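Local coordinates for CRISPR-associated endonuclease Cas3-HD (Methanocaldococcus jannaschii, PDB 3S4L), which cuts single-stranded DNA, in a magnesium-dependent reaction, and single-stranded RNA as the HD nuclease of CRISPR interference, at residues W28-I39 and I52-I63. Sequence-based numbering, arbitrary orientation.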
loop_
_atom_site.group_PDB
_atom_site.type_symbol
_atom_site.label_atom_id
_atom_site.label_comp_id
_atom_site.label_asym_id
_atom_site.label_seq_id
_atom_site.Cartn_x
_atom_site.Cartn_y
_atom_site.Cartn_z
ATOM N N TRP A 28 -1.384 -2.821 16.155
ATOM C CA TRP A 28 -1.487 -4.120 15.493
ATOM C C TRP A 28 -1.106 -5.215 16.478
ATOM O O TRP A 28 -1.794 -6.230 16.593
ATOM C CB TRP A 28 -0.609 -4.168 14.231
ATOM C CG TRP A 28 -0.406 -5.540 13.610
ATOM C CD1 TRP A 28 0.783 -6.224 13.501
ATOM C CD2 TRP A 28 -1.403 -6.382 13.004
ATOM N NE1 TRP A 28 0.582 -7.431 12.867
ATOM C CE2 TRP A 28 -0.752 -7.553 12.550
ATOM C CE3 TRP A 28 -2.787 -6.262 12.803
ATOM C CZ2 TRP A 28 -1.435 -8.599 11.913
ATOM C CZ3 TRP A 28 -3.465 -7.288 12.164
ATOM C CH2 TRP A 28 -2.787 -8.453 11.736
ATOM N N GLU A 29 -0.007 -4.992 17.187
ATOM C CA GLU A 29 0.436 -5.894 18.236
ATOM C C GLU A 29 -0.676 -6.239 19.227
ATOM O O GLU A 29 -0.710 -7.345 19.765
ATOM C CB GLU A 29 1.627 -5.288 18.989
ATOM C CG GLU A 29 2.969 -5.434 18.276
ATOM C CD GLU A 29 3.439 -6.880 18.176
ATOM O OE1 GLU A 29 3.089 -7.696 19.058
ATOM O OE2 GLU A 29 4.164 -7.200 17.211
ATOM N N ARG A 30 -1.585 -5.301 19.466
ATOM C CA ARG A 30 -2.612 -5.513 20.480
ATOM C C ARG A 30 -3.770 -6.370 19.957
ATOM O O ARG A 30 -4.454 -7.040 20.730
ATOM C CB ARG A 30 -3.118 -4.175 21.058
ATOM C CG ARG A 30 -2.006 -3.301 21.656
ATOM C CD ARG A 30 -2.545 -2.068 22.383
ATOM N NE ARG A 30 -1.581 -0.965 22.368
ATOM C CZ ARG A 30 -1.660 0.101 21.568
ATOM N NH1 ARG A 30 -2.672 0.228 20.716
ATOM N NH2 ARG A 30 -0.725 1.048 21.620
ATOM N N ILE A 31 -3.976 -6.378 18.648
ATOM C CA ILE A 31 -5.105 -7.122 18.097
ATOM C C ILE A 31 -4.763 -8.329 17.192
ATOM O O ILE A 31 -5.636 -9.160 16.912
ATOM C CB ILE A 31 -6.040 -6.183 17.334
ATOM C CG1 ILE A 31 -5.334 -5.608 16.110
ATOM C CG2 ILE A 31 -6.544 -5.067 18.248
ATOM C CD1 ILE A 31 -6.252 -4.834 15.204
ATOM N N LYS A 32 -3.511 -8.434 16.752
ATOM C CA LYS A 32 -3.164 -9.354 15.662
ATOM C C LYS A 32 -3.631 -10.798 15.887
ATOM O O LYS A 32 -4.098 -11.465 14.946
ATOM C CB LYS A 32 -1.661 -9.297 15.329
ATOM C CG LYS A 32 -0.726 -9.581 16.506
ATOM C CD LYS A 32 0.753 -9.565 16.110
ATOM C CE LYS A 32 1.625 -9.822 17.336
ATOM N NZ LYS A 32 3.066 -10.007 17.005
ATOM N N TYR A 33 -3.521 -11.266 17.129
ATOM C CA TYR A 33 -3.884 -12.641 17.469
ATOM C C TYR A 33 -5.382 -12.890 17.271
ATOM O O TYR A 33 -5.838 -14.033 17.255
ATOM C CB TYR A 33 -3.386 -13.029 18.895
ATOM C CG TYR A 33 -1.864 -13.116 18.985
ATOM C CD1 TYR A 33 -1.118 -13.721 17.968
ATOM C CD2 TYR A 33 -1.176 -12.573 20.056
ATOM C CE1 TYR A 33 0.260 -13.785 18.024
ATOM C CE2 TYR A 33 0.213 -12.642 20.130
ATOM C CZ TYR A 33 0.922 -13.243 19.110
ATOM O OH TYR A 33 2.301 -13.318 19.170
ATOM N N ARG A 34 -6.141 -11.822 17.076
ATOM C CA ARG A 34 -7.539 -11.984 16.697
ATOM C C ARG A 34 -7.693 -12.210 15.187
ATOM O O ARG A 34 -8.722 -12.711 14.738
ATOM C CB ARG A 34 -8.366 -10.773 17.150
ATOM N N TYR A 35 -6.662 -11.872 14.413
ATOM C CA TYR A 35 -6.777 -11.852 12.945
ATOM C C TYR A 35 -5.817 -12.781 12.187
ATOM O O TYR A 35 -6.099 -13.199 11.057
ATOM C CB TYR A 35 -6.584 -10.415 12.435
ATOM C CG TYR A 35 -7.622 -9.462 12.956
ATOM C CD1 TYR A 35 -8.884 -9.404 12.381
ATOM C CD2 TYR A 35 -7.347 -8.622 14.025
ATOM C CE1 TYR A 35 -9.848 -8.529 12.853
ATOM C CE2 TYR A 35 -8.300 -7.741 14.506
ATOM C CZ TYR A 35 -9.550 -7.699 13.919
ATOM O OH TYR A 35 -10.500 -6.823 14.402
ATOM N N LEU A 36 -4.676 -13.079 12.799
ATOM C CA LEU A 36 -3.639 -13.870 12.142
ATOM C C LEU A 36 -4.129 -15.202 11.511
ATOM O O LEU A 36 -3.865 -15.474 10.339
ATOM C CB LEU A 36 -2.473 -14.111 13.109
ATOM C CG LEU A 36 -1.162 -13.336 12.896
ATOM C CD1 LEU A 36 -1.258 -12.332 11.783
ATOM C CD2 LEU A 36 -0.662 -12.673 14.184
ATOM N N LYS A 37 -4.827 -16.042 12.267
ATOM C CA LYS A 37 -5.307 -17.297 11.685
ATOM C C LYS A 37 -6.157 -17.075 10.423
ATOM O O LYS A 37 -5.960 -17.753 9.407
ATOM C CB LYS A 37 -6.076 -18.136 12.708
ATOM C CG LYS A 37 -6.536 -19.488 12.181
ATOM C CD LYS A 37 -7.363 -20.196 13.244
ATOM C CE LYS A 37 -8.178 -21.350 12.697
ATOM N NZ LYS A 37 -7.486 -22.653 12.831
ATOM N N THR A 38 -7.090 -16.127 10.491
ATOM C CA THR A 38 -7.999 -15.863 9.377
ATOM C C THR A 38 -7.219 -15.439 8.146
ATOM O O THR A 38 -7.443 -15.944 7.052
ATOM C CB THR A 38 -9.023 -14.776 9.737
ATOM O OG1 THR A 38 -9.755 -15.192 10.896
ATOM C CG2 THR A 38 -10.006 -14.552 8.592
ATOM N N ILE A 39 -6.286 -14.520 8.331
ATOM C CA ILE A 39 -5.445 -14.086 7.230
ATOM C C ILE A 39 -4.578 -15.236 6.693
ATOM O O ILE A 39 -4.446 -15.395 5.485
ATOM C CB ILE A 39 -4.563 -12.917 7.654
ATOM C CG1 ILE A 39 -5.433 -11.759 8.155
ATOM C CG2 ILE A 39 -3.690 -12.470 6.497
ATOM C CD1 ILE A 39 -4.646 -10.660 8.836
ATOM N N ILE A 52 2.515 -18.429 10.843
ATOM C CA ILE A 52 1.885 -17.302 11.524
ATOM C C ILE A 52 2.815 -16.095 11.619
ATOM O O ILE A 52 2.378 -14.955 11.484
ATOM C CB ILE A 52 1.341 -17.658 12.938
ATOM C CG1 ILE A 52 0.149 -18.616 12.843
ATOM C CG2 ILE A 52 0.914 -16.384 13.681
ATOM C CD1 ILE A 52 -1.086 -17.990 12.175
ATOM N N GLU A 53 4.095 -16.347 11.859
ATOM C CA GLU A 53 5.047 -15.256 12.018
ATOM C C GLU A 53 5.299 -14.554 10.684
ATOM O O GLU A 53 5.516 -13.342 10.640
ATOM C CB GLU A 53 6.353 -15.753 12.647
ATOM C CG GLU A 53 6.439 -15.511 14.152
ATOM C CD GLU A 53 6.858 -16.751 14.936
ATOM O OE1 GLU A 53 7.779 -16.641 15.773
ATOM O OE2 GLU A 53 6.265 -17.832 14.719
ATOM N N LYS A 54 5.263 -15.315 9.595
ATOM C CA LYS A 54 5.417 -14.722 8.268
ATOM C C LYS A 54 4.242 -13.791 7.975
ATOM O O LYS A 54 4.423 -12.672 7.487
ATOM C CB LYS A 54 5.500 -15.812 7.198
ATOM C CG LYS A 54 6.870 -15.963 6.579
ATOM C CD LYS A 54 7.942 -15.919 7.648
ATOM N N VAL A 55 3.039 -14.270 8.287
ATOM C CA VAL A 55 1.798 -13.541 8.038
ATOM C C VAL A 55 1.798 -12.236 8.793
ATOM O O VAL A 55 1.291 -11.223 8.315
ATOM C CB VAL A 55 0.577 -14.359 8.484
ATOM C CG1 VAL A 55 -0.675 -13.500 8.456
ATOM C CG2 VAL A 55 0.427 -15.608 7.619
ATOM N N ASP A 56 2.396 -12.272 9.977
ATOM C CA ASP A 56 2.523 -11.099 10.825
ATOM C C ASP A 56 3.419 -10.057 10.153
ATOM O O ASP A 56 3.048 -8.885 10.011
ATOM C CB ASP A 56 3.092 -11.535 12.200
ATOM C CG ASP A 56 3.041 -10.428 13.250
ATOM O OD1 ASP A 56 2.425 -9.374 12.993
ATOM O OD2 ASP A 56 3.605 -10.618 14.348
ATOM N N GLU A 57 4.612 -10.486 9.748
ATOM C CA GLU A 57 5.537 -9.618 9.024
ATOM C C GLU A 57 4.863 -9.024 7.798
ATOM O O GLU A 57 5.019 -7.839 7.512
ATOM C CB GLU A 57 6.771 -10.401 8.578
ATOM C CG GLU A 57 7.563 -11.005 9.707
ATOM C CD GLU A 57 8.549 -12.049 9.219
ATOM O OE1 GLU A 57 9.064 -11.893 8.089
ATOM O OE2 GLU A 57 8.800 -13.029 9.960
ATOM N N PHE A 58 4.145 -9.867 7.062
ATOM C CA PHE A 58 3.454 -9.442 5.849
ATOM C C PHE A 58 2.465 -8.324 6.182
ATOM O O PHE A 58 2.455 -7.286 5.525
ATOM C CB PHE A 58 2.779 -10.652 5.172
ATOM C CG PHE A 58 1.789 -10.297 4.090
ATOM C CD1 PHE A 58 2.220 -9.944 2.817
ATOM C CD2 PHE A 58 0.420 -10.348 4.338
ATOM C CE1 PHE A 58 1.308 -9.632 1.806
ATOM C CE2 PHE A 58 -0.507 -10.027 3.336
ATOM C CZ PHE A 58 -0.058 -9.676 2.060
ATOM N N MET A 59 1.668 -8.520 7.230
ATOM C CA MET A 59 0.689 -7.512 7.638
ATOM C C MET A 59 1.346 -6.205 8.074
ATOM O O MET A 59 0.849 -5.126 7.742
ATOM C CB MET A 59 -0.216 -8.044 8.747
ATOM C CG MET A 59 -1.206 -9.092 8.253
ATOM S SD MET A 59 -2.212 -8.465 6.870
ATOM C CE MET A 59 -2.962 -7.059 7.683
ATOM N N LYS A 60 2.452 -6.302 8.812
ATOM C CA LYS A 60 3.189 -5.122 9.245
ATOM C C LYS A 60 3.672 -4.286 8.061
ATOM O O LYS A 60 3.804 -3.067 8.153
ATOM C CB LYS A 60 4.409 -5.511 10.078
ATOM C CG LYS A 60 4.135 -5.985 11.501
ATOM C CD LYS A 60 5.465 -6.268 12.196
ATOM C CE LYS A 60 5.354 -7.353 13.240
ATOM N NZ LYS A 60 6.705 -7.778 13.692
ATOM N N ILE A 61 3.975 -4.944 6.956
ATOM C CA ILE A 61 4.453 -4.200 5.804
ATOM C C ILE A 61 3.308 -3.428 5.145
ATOM O O ILE A 61 3.469 -2.262 4.789
ATOM C CB ILE A 61 5.188 -5.094 4.800
ATOM C CG1 ILE A 61 6.481 -5.584 5.426
ATOM C CG2 ILE A 61 5.501 -4.316 3.540
ATOM C CD1 ILE A 61 7.164 -6.676 4.651
ATOM N N LEU A 62 2.147 -4.068 5.020
ATOM C CA LEU A 62 0.957 -3.393 4.514
ATOM C C LEU A 62 0.627 -2.212 5.408
ATOM O O LEU A 62 0.251 -1.134 4.943
ATOM C CB LEU A 62 -0.232 -4.349 4.509
ATOM C CG LEU A 62 -0.027 -5.586 3.659
ATOM C CD1 LEU A 62 -1.378 -6.258 3.448
ATOM C CD2 LEU A 62 0.617 -5.192 2.332
ATOM N N ILE A 63 0.756 -2.435 6.705
ATOM C CA ILE A 63 0.473 -1.402 7.667
ATOM C C ILE A 63 1.443 -0.258 7.424
ATOM O O ILE A 63 1.042 0.900 7.332
ATOM C CB ILE A 63 0.575 -1.952 9.108
ATOM C CG1 ILE A 63 -0.618 -2.872 9.397
ATOM C CG2 ILE A 63 0.621 -0.814 10.135
ATOM C CD1 ILE A 63 -0.415 -3.804 10.568
#
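Trp28 reaches across to Asp56 where helices 17-31 and 36-43 of the mainly helical HD domain pack on helix 52-65. Its indole is a knob in a hole formed by Asp56, Met59, Lys60 and Ile63. CG lies anti to the backbone N (chi1 168°), which carries the ring toward that helix. Trp28 NE1 donates to Asp56 OD1 at 2.7 Å, with an N-H...O angle of 157°. The acceptor lies close to the indole plane, although the carboxylate itself is turned 50° from the ring. Ile63 CD1 sits over one face, offset toward the rim, in a CH-pi contact, 3.8 Å from the centroid of the five-membered ring of Trp28. The opposite face rests on Lys32 CB. The side chain of Ile63 lies about 9 Å from that of Asp67, a ligand of the catalytic metal.

Both oxygens of Asp56 are used. Lys32 runs extended beyond CG, and its NZ forms a salt bridge with Asp56 OD2 at 2.8 Å. The same ammonium makes weak bonds to Glu29, a poorly ordered side chain. Its positive charge probably eases the repulsion between the carboxylates of Glu29 and Asp56.

Past this polar group the contact is apolar. Leu36 lies over the start of helix 52-65, with its CG 3.8 Å from Ile52 CG2. Ile39 CD1 packs on the sulfur of Met59. Val55 CG1 touches both, 3.6 Å from Leu36 CD1 and 3.7 Å from Ile39 CG2.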